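Local coordinates for protein putative aminomethyltransferase (Leptospirillum rubarum, PDB 3TTG) that is a putative aminomethyltransferase that probably binds folate, related to the glycine cleavage T-protein, its own reaction not being established, at residues I67-S78 / D90-I100; F153-S161 / L165-P175. All blocks are in the same frame, centred on the assembly; numbering follows the deposited sequence.

Contact 1: residues I67-S78 / D90-I100; sequences ILKQDEKSLSYS and DAWCGNFEDKI
The antiparallel beta hairpin of strands 75-81 and 87-96, in the folate-binding domain of the aminomethyltransferase family, pairs Ser76 with Cys93 and Ser78 with Ala91 as hydrogen-bonded pairs. Two backbone bonds close each pair; at the first, Cys93 N meets Ser76 O at 2.8 Å. Between them lies the non-hydrogen-bonded pair Tyr77 and Trp92. Tyr77 CD1 sits over one face of the indole, 3.5 Å from Trp92 CH2, with the ring planes inclined at 49°, an oblique packing to which Leu75 adds its CD2 against Trp92 CE3. At the far end of the phenol, Tyr77 OH donates to Asp90 OD2 at 2.6 Å, on the anti lone pair, with the carboxylate turned 82° from the ring. CG of Asp90 stands between its own backbone N and carbonyl carbon (chi1 69°), which brings OD2 to the hydroxyl, while OD1 makes a salt bridge with Arg45.

Cys93 O takes two donors: Ser76 N in the carbonyl plane, and Gln70 NE2 at 2.9 Å from above that plane. The same NE2 also donates to Ser74 O, and Gln70 OE1 accepts from Ser76 OG at 2.6 Å, so both ends of the amide are held and its rotation is fixed. Farther along, a water accepts from Asn95 N at 2.7 Å and lies beside the carbonyls of Glu72 and Ser74, linking the Asp71 to Ser74 turn to the Asn95 backbone. Ile67 lays CG2 near Ile100 CD1.

Strand 75-81 is an outer strand of its five-stranded antiparallel sheet; strand 87-96 is flanked on its other side by strand 99-103, and helix 55-60 packs against Ile100.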
loop_
_atom_site.group_PDB
_atom_site.type_symbol
_atom_site.label_atom_id
_atom_site.label_comp_id
_atom_site.label_asym_id
_atom_site.label_seq_id
_atom_site.Cartn_x
_atom_site.Cartn_y
_atom_site.Cartn_z
ATOM N N ILE A 67 -4.483 -17.633 -2.318
ATOM C CA ILE A 67 -3.761 -17.950 -1.068
ATOM C C ILE A 67 -3.222 -19.394 -1.098
ATOM O O ILE A 67 -2.251 -19.644 -0.430
ATOM C CB ILE A 67 -4.777 -17.744 0.153
ATOM C CG1 ILE A 67 -5.256 -16.301 0.250
ATOM C CG2 ILE A 67 -4.250 -18.223 1.520
ATOM C CD1 ILE A 67 -4.222 -15.232 0.013
ATOM N N LEU A 68 -3.888 -20.341 -1.797
ATOM C CA LEU A 68 -3.509 -21.764 -1.856
ATOM C C LEU A 68 -2.207 -21.998 -2.604
ATOM O O LEU A 68 -1.396 -22.821 -2.183
ATOM C CB LEU A 68 -4.611 -22.602 -2.569
ATOM C CG LEU A 68 -6.003 -22.590 -1.980
ATOM C CD1 LEU A 68 -6.984 -23.341 -2.914
ATOM C CD2 LEU A 68 -6.002 -23.145 -0.595
ATOM N N LYS A 69 -2.044 -21.331 -3.744
ATOM C CA LYS A 69 -0.847 -21.477 -4.579
ATOM C C LYS A 69 0.398 -20.896 -3.913
ATOM O O LYS A 69 1.515 -21.338 -4.226
ATOM C CB LYS A 69 -1.037 -20.823 -5.973
ATOM C CG LYS A 69 -0.835 -19.282 -6.059
ATOM C CD LYS A 69 0.327 -18.860 -6.989
ATOM C CE LYS A 69 1.743 -19.026 -6.450
ATOM N NZ LYS A 69 2.358 -20.368 -6.716
ATOM N N GLN A 70 0.209 -19.874 -3.049
ATOM C CA GLN A 70 1.303 -19.169 -2.377
ATOM C C GLN A 70 2.290 -20.130 -1.691
ATOM O O GLN A 70 1.862 -21.018 -0.953
ATOM C CB GLN A 70 0.735 -18.176 -1.349
ATOM C CG GLN A 70 1.698 -17.056 -1.037
ATOM C CD GLN A 70 1.131 -16.079 -0.039
ATOM O OE1 GLN A 70 -0.047 -15.726 -0.066
ATOM N NE2 GLN A 70 1.945 -15.654 0.890
ATOM N N ASP A 71 3.611 -19.922 -1.916
ATOM C CA ASP A 71 4.690 -20.760 -1.327
ATOM C C ASP A 71 4.955 -20.422 0.173
ATOM O O ASP A 71 4.387 -19.472 0.709
ATOM C CB ASP A 71 5.999 -20.629 -2.116
ATOM C CG ASP A 71 5.826 -20.596 -3.628
ATOM O OD1 ASP A 71 5.325 -19.564 -4.148
ATOM O OD2 ASP A 71 6.185 -21.599 -4.291
ATOM N N GLU A 72 5.813 -21.219 0.833
ATOM C CA GLU A 72 6.101 -21.120 2.273
ATOM C C GLU A 72 6.693 -19.777 2.748
ATOM O O GLU A 72 6.234 -19.263 3.766
ATOM C CB GLU A 72 7.027 -22.274 2.762
ATOM C CG GLU A 72 8.343 -22.487 2.014
ATOM C CD GLU A 72 9.217 -23.579 2.608
ATOM O OE1 GLU A 72 10.051 -23.266 3.490
ATOM O OE2 GLU A 72 9.073 -24.748 2.181
ATOM N N LYS A 73 7.714 -19.222 2.084
ATOM C CA LYS A 73 8.290 -17.950 2.589
ATOM C C LYS A 73 7.905 -16.773 1.645
ATOM O O LYS A 73 8.607 -15.778 1.578
ATOM C CB LYS A 73 9.817 -18.083 2.726
ATOM C CG LYS A 73 10.265 -19.105 3.762
ATOM C CD LYS A 73 11.791 -19.328 3.697
ATOM C CE LYS A 73 12.278 -20.449 4.590
ATOM N NZ LYS A 73 13.718 -20.747 4.359
ATOM N N SER A 74 6.763 -16.865 0.975
ATOM C CA SER A 74 6.324 -15.840 0.074
ATOM C C SER A 74 5.342 -14.910 0.752
ATOM O O SER A 74 4.607 -15.272 1.701
ATOM C CB SER A 74 5.698 -16.452 -1.180
ATOM O OG SER A 74 5.946 -15.618 -2.310
ATOM N N LEU A 75 5.276 -13.702 0.197
ATOM C CA LEU A 75 4.314 -12.722 0.609
ATOM C C LEU A 75 3.386 -12.448 -0.571
ATOM O O LEU A 75 3.864 -12.325 -1.687
ATOM C CB LEU A 75 5.024 -11.448 1.005
ATOM C CG LEU A 75 4.195 -10.401 1.717
ATOM C CD1 LEU A 75 3.964 -10.780 3.107
ATOM C CD2 LEU A 75 4.922 -9.086 1.683
ATOM N N SER A 76 2.111 -12.260 -0.321
ATOM C CA SER A 76 1.193 -11.858 -1.393
ATOM C C SER A 76 0.322 -10.711 -0.918
ATOM O O SER A 76 0.247 -10.443 0.288
ATOM C CB SER A 76 0.345 -13.050 -1.813
ATOM O OG SER A 76 -0.550 -13.250 -0.749
ATOM N N TYR A 77 -0.120 -9.888 -1.863
ATOM C CA TYR A 77 -1.027 -8.814 -1.619
ATOM C C TYR A 77 -2.429 -9.312 -1.956
ATOM O O TYR A 77 -2.605 -10.071 -2.922
ATOM C CB TYR A 77 -0.683 -7.666 -2.520
ATOM C CG TYR A 77 -1.426 -6.408 -2.211
ATOM C CD1 TYR A 77 -1.213 -5.731 -1.029
ATOM C CD2 TYR A 77 -2.239 -5.815 -3.162
ATOM C CE1 TYR A 77 -1.816 -4.513 -0.780
ATOM C CE2 TYR A 77 -2.858 -4.602 -2.922
ATOM C CZ TYR A 77 -2.668 -3.962 -1.720
ATOM O OH TYR A 77 -3.277 -2.749 -1.521
ATOM N N SER A 78 -3.379 -8.910 -1.192
ATOM C CA SER A 78 -4.785 -9.235 -1.472
ATOM C C SER A 78 -5.701 -8.127 -1.083
ATOM O O SER A 78 -5.428 -7.379 -0.140
ATOM C CB SER A 78 -5.219 -10.472 -0.687
ATOM O OG SER A 78 -6.482 -10.964 -1.129
ATOM N N ASP A 90 -7.294 -4.080 2.236
ATOM C CA ASP A 90 -6.188 -4.729 1.586
ATOM C C ASP A 90 -5.436 -5.454 2.723
ATOM O O ASP A 90 -5.705 -5.204 3.876
ATOM C CB ASP A 90 -5.302 -3.787 0.752
ATOM C CG ASP A 90 -4.473 -2.784 1.547
ATOM O OD1 ASP A 90 -4.603 -2.753 2.757
ATOM O OD2 ASP A 90 -3.613 -2.138 0.960
ATOM N N ALA A 91 -4.623 -6.423 2.415
ATOM C CA ALA A 91 -3.758 -7.080 3.403
ATOM C C ALA A 91 -2.509 -7.654 2.739
ATOM O O ALA A 91 -2.593 -8.159 1.621
ATOM C CB ALA A 91 -4.518 -8.204 4.114
ATOM N N TRP A 92 -1.427 -7.732 3.488
ATOM C CA TRP A 92 -0.248 -8.511 3.157
ATOM C C TRP A 92 -0.499 -9.854 3.785
ATOM O O TRP A 92 -0.959 -9.916 4.947
ATOM C CB TRP A 92 1.057 -7.861 3.638
ATOM C CG TRP A 92 1.319 -6.563 2.968
ATOM C CD1 TRP A 92 1.125 -5.319 3.482
ATOM C CD2 TRP A 92 1.624 -6.378 1.572
ATOM N NE1 TRP A 92 1.311 -4.367 2.505
ATOM C CE2 TRP A 92 1.656 -4.989 1.334
ATOM C CE3 TRP A 92 1.989 -7.253 0.536
ATOM C CZ2 TRP A 92 1.998 -4.449 0.089
ATOM C CZ3 TRP A 92 2.263 -6.720 -0.723
ATOM C CH2 TRP A 92 2.312 -5.324 -0.924
ATOM N N CYS A 93 -0.220 -10.926 3.044
ATOM C CA CYS A 93 -0.512 -12.294 3.451
ATOM C C CYS A 93 0.751 -13.148 3.394
ATOM O O CYS A 93 1.387 -13.243 2.342
ATOM C CB CYS A 93 -1.613 -12.901 2.578
ATOM S SG CYS A 93 -3.023 -11.806 2.248
ATOM N N GLY A 94 1.044 -13.821 4.500
ATOM C CA GLY A 94 2.173 -14.727 4.627
ATOM C C GLY A 94 1.783 -16.054 5.237
ATOM O O GLY A 94 0.747 -16.160 5.863
ATOM N N ASN A 95 2.621 -17.066 5.098
ATOM C CA ASN A 95 2.431 -18.392 5.704
ATOM C C ASN A 95 3.586 -18.707 6.622
ATOM O O ASN A 95 4.730 -18.482 6.243
ATOM C CB ASN A 95 2.370 -19.488 4.638
ATOM C CG ASN A 95 1.354 -19.251 3.568
ATOM O OD1 ASN A 95 0.234 -19.766 3.619
ATOM N ND2 ASN A 95 1.723 -18.467 2.575
ATOM N N PHE A 96 3.324 -19.287 7.782
ATOM C CA PHE A 96 4.393 -19.713 8.670
ATOM C C PHE A 96 3.876 -20.833 9.477
ATOM O O PHE A 96 2.802 -20.685 10.057
ATOM C CB PHE A 96 4.922 -18.576 9.564
ATOM C CG PHE A 96 6.304 -18.910 10.073
ATOM C CD1 PHE A 96 7.422 -18.701 9.276
ATOM C CD2 PHE A 96 6.475 -19.557 11.285
ATOM C CE1 PHE A 96 8.685 -19.107 9.697
ATOM C CE2 PHE A 96 7.743 -19.951 11.709
ATOM C CZ PHE A 96 8.837 -19.723 10.915
ATOM N N GLU A 97 4.614 -21.975 9.508
ATOM C CA GLU A 97 4.180 -23.178 10.197
ATOM C C GLU A 97 2.762 -23.536 9.660
ATOM O O GLU A 97 2.539 -23.456 8.447
ATOM C CB GLU A 97 4.219 -22.992 11.749
ATOM C CG GLU A 97 5.596 -23.019 12.388
ATOM C CD GLU A 97 5.526 -23.115 13.905
ATOM O OE1 GLU A 97 5.343 -22.062 14.562
ATOM O OE2 GLU A 97 5.587 -24.252 14.429
ATOM N N ASP A 98 1.804 -23.782 10.562
ATOM C CA ASP A 98 0.420 -24.105 10.258
ATOM C C ASP A 98 -0.462 -22.858 10.486
ATOM O O ASP A 98 -1.555 -22.981 11.017
ATOM C CB ASP A 98 -0.022 -25.268 11.185
ATOM C CG ASP A 98 0.786 -26.536 10.964
ATOM O OD1 ASP A 98 0.733 -27.084 9.833
ATOM O OD2 ASP A 98 1.476 -26.977 11.921
ATOM N N LYS A 99 0.045 -21.662 10.161
ATOM C CA LYS A 99 -0.700 -20.408 10.323
ATOM C C LYS A 99 -0.632 -19.537 9.079
ATOM O O LYS A 99 0.372 -19.529 8.379
ATOM C CB LYS A 99 -0.181 -19.586 11.517
ATOM C CG LYS A 99 -0.623 -20.116 12.852
ATOM C CD LYS A 99 -0.315 -19.136 14.000
ATOM C CE LYS A 99 1.001 -19.394 14.708
ATOM N NZ LYS A 99 0.812 -20.217 15.926
ATOM N N ILE A 100 -1.710 -18.761 8.828
ATOM C CA ILE A 100 -1.726 -17.733 7.778
ATOM C C ILE A 100 -1.629 -16.407 8.522
ATOM O O ILE A 100 -2.366 -16.214 9.487
ATOM C CB ILE A 100 -2.956 -17.825 6.822
ATOM C CG1 ILE A 100 -2.924 -19.168 6.035
ATOM C CG2 ILE A 100 -2.928 -16.665 5.815
ATOM C CD1 ILE A 100 -4.303 -19.614 5.340
HETATM O O HOH W 1 4.908 -17.173 3.624
#

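Contact 2: residues F153-S161 / L165-P175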
loop_
_atom_site.group_PDB
_atom_site.type_symbol
_atom_site.label_atom_id
_atom_site.label_comp_id
_atom_site.label_asym_id
_atom_site.label_seq_id
_atom_site.Cartn_x
_atom_site.Cartn_y
_atom_site.Cartn_z
ATOM N N PHE A 153 20.163 -8.753 10.727
ATOM C CA PHE A 153 19.765 -10.161 10.791
ATOM C C PHE A 153 20.579 -11.059 9.878
ATOM O O PHE A 153 21.228 -10.597 8.948
ATOM C CB PHE A 153 18.271 -10.274 10.400
ATOM C CG PHE A 153 17.376 -9.237 11.042
ATOM C CD1 PHE A 153 17.122 -9.261 12.406
ATOM C CD2 PHE A 153 16.800 -8.229 10.284
ATOM C CE1 PHE A 153 16.298 -8.306 13.000
ATOM C CE2 PHE A 153 15.987 -7.261 10.881
ATOM C CZ PHE A 153 15.731 -7.313 12.235
ATOM N N ASP A 154 20.474 -12.361 10.113
ATOM C CA ASP A 154 21.219 -13.382 9.371
ATOM C C ASP A 154 20.378 -13.971 8.225
ATOM O O ASP A 154 19.185 -13.686 8.096
ATOM C CB ASP A 154 21.675 -14.518 10.326
ATOM C CG ASP A 154 22.172 -14.075 11.700
ATOM O OD1 ASP A 154 22.664 -12.925 11.817
ATOM O OD2 ASP A 154 22.056 -14.870 12.658
ATOM N N ASN A 155 21.033 -14.819 7.411
ATOM C CA ASN A 155 20.518 -15.558 6.252
ATOM C C ASN A 155 20.366 -14.613 5.010
ATOM O O ASN A 155 21.396 -14.068 4.593
ATOM C CB ASN A 155 19.242 -16.370 6.575
ATOM C CG ASN A 155 19.500 -17.500 7.555
ATOM O OD1 ASN A 155 20.023 -18.560 7.186
ATOM N ND2 ASN A 155 19.174 -17.302 8.829
ATOM N N ASN A 156 19.161 -14.446 4.385
ATOM C CA ASN A 156 19.092 -13.688 3.128
ATOM C C ASN A 156 17.676 -13.203 2.797
ATOM O O ASN A 156 16.692 -13.705 3.353
ATOM C CB ASN A 156 19.640 -14.527 1.958
ATOM C CG ASN A 156 19.012 -15.908 1.825
ATOM O OD1 ASN A 156 18.738 -16.603 2.820
ATOM N ND2 ASN A 156 18.795 -16.358 0.590
ATOM N N PHE A 157 17.585 -12.186 1.913
ATOM C CA PHE A 157 16.313 -11.522 1.641
ATOM C C PHE A 157 16.099 -11.117 0.177
ATOM O O PHE A 157 17.042 -10.793 -0.557
ATOM C CB PHE A 157 16.214 -10.274 2.532
ATOM C CG PHE A 157 16.328 -10.514 4.030
ATOM C CD1 PHE A 157 15.203 -10.759 4.798
ATOM C CD2 PHE A 157 17.546 -10.393 4.678
ATOM C CE1 PHE A 157 15.293 -10.875 6.190
ATOM C CE2 PHE A 157 17.641 -10.554 6.063
ATOM C CZ PHE A 157 16.518 -10.810 6.807
ATOM N N SER A 158 14.807 -11.085 -0.221
ATOM C CA SER A 158 14.399 -10.706 -1.580
ATOM C C SER A 158 12.986 -10.215 -1.581
ATOM O O SER A 158 12.281 -10.414 -0.607
ATOM C CB SER A 158 14.528 -11.888 -2.548
ATOM O OG SER A 158 13.810 -13.018 -2.091
ATOM N N GLY A 159 12.585 -9.573 -2.677
ATOM C CA GLY A 159 11.235 -9.054 -2.871
ATOM C C GLY A 159 10.176 -10.135 -2.730
ATOM O O GLY A 159 10.452 -11.292 -3.003
ATOM N N SER A 160 8.971 -9.765 -2.336
ATOM C CA SER A 160 7.813 -10.653 -2.142
ATOM C C SER A 160 8.123 -11.783 -1.144
ATOM O O SER A 160 7.843 -12.944 -1.435
ATOM C CB SER A 160 7.362 -11.266 -3.476
ATOM O OG SER A 160 7.145 -10.285 -4.467
ATOM N N SER A 161 8.692 -11.458 0.025
ATOM C CA SER A 161 9.029 -12.506 0.983
ATOM C C SER A 161 8.471 -12.216 2.327
ATOM O O SER A 161 8.225 -11.057 2.695
ATOM C CB SER A 161 10.542 -12.741 1.083
ATOM O OG SER A 161 11.211 -11.608 1.598
ATOM N N LEU A 165 11.763 -14.021 12.086
ATOM C CA LEU A 165 13.094 -13.718 12.605
ATOM C C LEU A 165 13.421 -14.769 13.715
ATOM O O LEU A 165 12.512 -15.264 14.393
ATOM C CB LEU A 165 13.158 -12.271 13.134
ATOM C CG LEU A 165 12.954 -11.192 12.103
ATOM C CD1 LEU A 165 12.747 -9.831 12.742
ATOM C CD2 LEU A 165 14.110 -11.164 11.123
ATOM N N LYS A 166 14.682 -15.132 13.863
ATOM C CA LYS A 166 15.045 -16.206 14.826
ATOM C C LYS A 166 14.701 -15.811 16.279
ATOM O O LYS A 166 14.299 -16.647 17.093
ATOM C CB LYS A 166 16.520 -16.632 14.689
ATOM C CG LYS A 166 17.584 -15.573 14.922
ATOM C CD LYS A 166 18.985 -16.214 15.083
ATOM C CE LYS A 166 19.470 -17.000 13.872
ATOM N NZ LYS A 166 20.878 -17.459 14.044
ATOM N N ASN A 167 14.786 -14.519 16.549
ATOM C CA ASN A 167 14.454 -13.903 17.835
ATOM C C ASN A 167 12.932 -13.712 18.067
ATOM O O ASN A 167 12.533 -13.307 19.154
ATOM C CB ASN A 167 15.148 -12.525 17.899
ATOM C CG ASN A 167 14.950 -11.669 16.649
ATOM O OD1 ASN A 167 15.771 -11.760 15.693
ATOM N ND2 ASN A 167 13.808 -10.928 16.571
ATOM N N GLY A 168 12.102 -13.990 17.068
ATOM C CA GLY A 168 10.667 -13.755 17.150
ATOM C C GLY A 168 10.398 -12.539 16.282
ATOM O O GLY A 168 11.286 -11.719 16.041
ATOM N N GLY A 169 9.198 -12.400 15.824
ATOM C CA GLY A 169 8.907 -11.280 14.932
ATOM C C GLY A 169 9.046 -11.660 13.471
ATOM O O GLY A 169 9.377 -12.797 13.141
ATOM N N TYR A 170 8.733 -10.738 12.593
ATOM C CA TYR A 170 8.608 -11.063 11.170
ATOM C C TYR A 170 9.124 -9.968 10.276
ATOM O O TYR A 170 9.072 -8.789 10.632
ATOM C CB TYR A 170 7.102 -11.299 10.799
ATOM C CG TYR A 170 6.398 -12.353 11.613
ATOM C CD1 TYR A 170 6.422 -13.690 11.225
ATOM C CD2 TYR A 170 5.816 -12.046 12.837
ATOM C CE1 TYR A 170 5.837 -14.683 12.004
ATOM C CE2 TYR A 170 5.245 -13.039 13.637
ATOM C CZ TYR A 170 5.281 -14.360 13.228
ATOM O OH TYR A 170 4.735 -15.364 13.995
ATOM N N VAL A 171 9.494 -10.333 9.057
ATOM C CA VAL A 171 9.856 -9.327 8.068
ATOM C C VAL A 171 9.036 -9.579 6.832
ATOM O O VAL A 171 9.019 -10.697 6.313
ATOM C CB VAL A 171 11.361 -9.264 7.719
ATOM C CG1 VAL A 171 11.646 -8.081 6.787
ATOM C CG2 VAL A 171 12.194 -9.132 8.968
ATOM N N LEU A 172 8.409 -8.537 6.339
ATOM C CA LEU A 172 7.673 -8.508 5.088
ATOM C C LEU A 172 8.500 -7.710 4.094
ATOM O O LEU A 172 8.719 -6.496 4.334
ATOM C CB LEU A 172 6.305 -7.826 5.221
ATOM C CG LEU A 172 5.159 -8.503 6.024
ATOM C CD1 LEU A 172 5.588 -8.829 7.445
ATOM C CD2 LEU A 172 3.946 -7.593 6.082
ATOM N N ILE A 173 8.875 -8.308 2.964
ATOM C CA ILE A 173 9.513 -7.551 1.889
ATOM C C ILE A 173 8.489 -7.511 0.804
ATOM O O ILE A 173 8.126 -8.558 0.274
ATOM C CB ILE A 173 10.857 -8.053 1.381
ATOM C CG1 ILE A 173 11.852 -8.382 2.491
ATOM C CG2 ILE A 173 11.445 -7.050 0.389
ATOM C CD1 ILE A 173 12.193 -7.352 3.345
ATOM N N HIS A 174 8.007 -6.336 0.484
ATOM C CA HIS A 174 6.958 -6.208 -0.521
ATOM C C HIS A 174 7.448 -6.647 -1.903
ATOM O O HIS A 174 8.642 -6.511 -2.237
ATOM C CB HIS A 174 6.491 -4.735 -0.651
ATOM C CG HIS A 174 5.793 -4.124 0.524
ATOM N ND1 HIS A 174 4.975 -3.027 0.371
ATOM C CD2 HIS A 174 5.890 -4.402 1.846
ATOM C CE1 HIS A 174 4.606 -2.669 1.597
ATOM N NE2 HIS A 174 5.115 -3.478 2.505
ATOM N N PRO A 175 6.530 -6.991 -2.799
ATOM C CA PRO A 175 6.929 -7.098 -4.222
ATOM C C PRO A 175 7.420 -5.747 -4.708
ATOM O O PRO A 175 6.940 -4.699 -4.236
ATOM C CB PRO A 175 5.638 -7.505 -4.943
ATOM C CG PRO A 175 4.573 -7.344 -3.997
ATOM C CD PRO A 175 5.085 -7.193 -2.619
#
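Phe153 lays one face of its ring over Leu165, whose CD2 stands 3.8 Å from the ring centroid and 14° off the normal, a CH-pi contact. Leu165 CD1 reaches farther along the ring, 3.9 Å from Phe153 CZ, so both methyls of the leucine branch meet the phenyl group. This closes one end of a loop that leaves helix 145-152 and folds back along the beta hairpin of strands 161-164 and 170-173, at one edge of the sheet. With an alanine in place of Phe153, both Leu165 methyls would probably lose their aromatic cover and a gap would open beside Leu190 of strand 187-193.

Where the loop is exposed to solvent, Lys166 NZ forms a salt bridge with Asp154 OD2 at 3.2 Å, approaching nearly along the C-O axis; the aspartate is poorly ordered, which suggests a mobile link. The lysine chain bends at chi3 (61°) on its way to the carboxylate.

At the other end, Ser160 and Ser161 both face Ile173 in a G1 beta bulge. Ser161 and Ile173 form a hydrogen-bonded antiparallel pair: Ile173 N meets Ser161 O at 2.8 Å, nearly straight at 173°, and Ser161 N returns a bond to Ile173 O. Ser160 N adds a weak bond to His174 O, and its OG lies against Pro175 CB. The Ile173 side chain packs beneath the loop, with CG2 close to Gly159 CA. Beside it, Ser161 OG donates to Ser158 O at 2.7 Å, nearly in line with that carbonyl, while sitting 3.4 Å from Ile173 CG1.

Contacts 1 and 2 belong to neighbouring sheets of one domain and meet at their edges, their centres about 13 Å apart. Contact 1 is largely buried and joins two long strands, so regular backbone pairing, aromatic packing and a held amide dominate it. Contact 2 is only partly buried: a loop without regular structure is fastened at one end by a short bulged pairing and at the other by an apolar contact and a solvent-side salt bridge. Between them, Leu75 N probably donates to Ser160 O, 3.1 Å away, and Trp92 packs against His174 and Pro175, bringing the outer strand 75-81 alongside the outer strand 161-164.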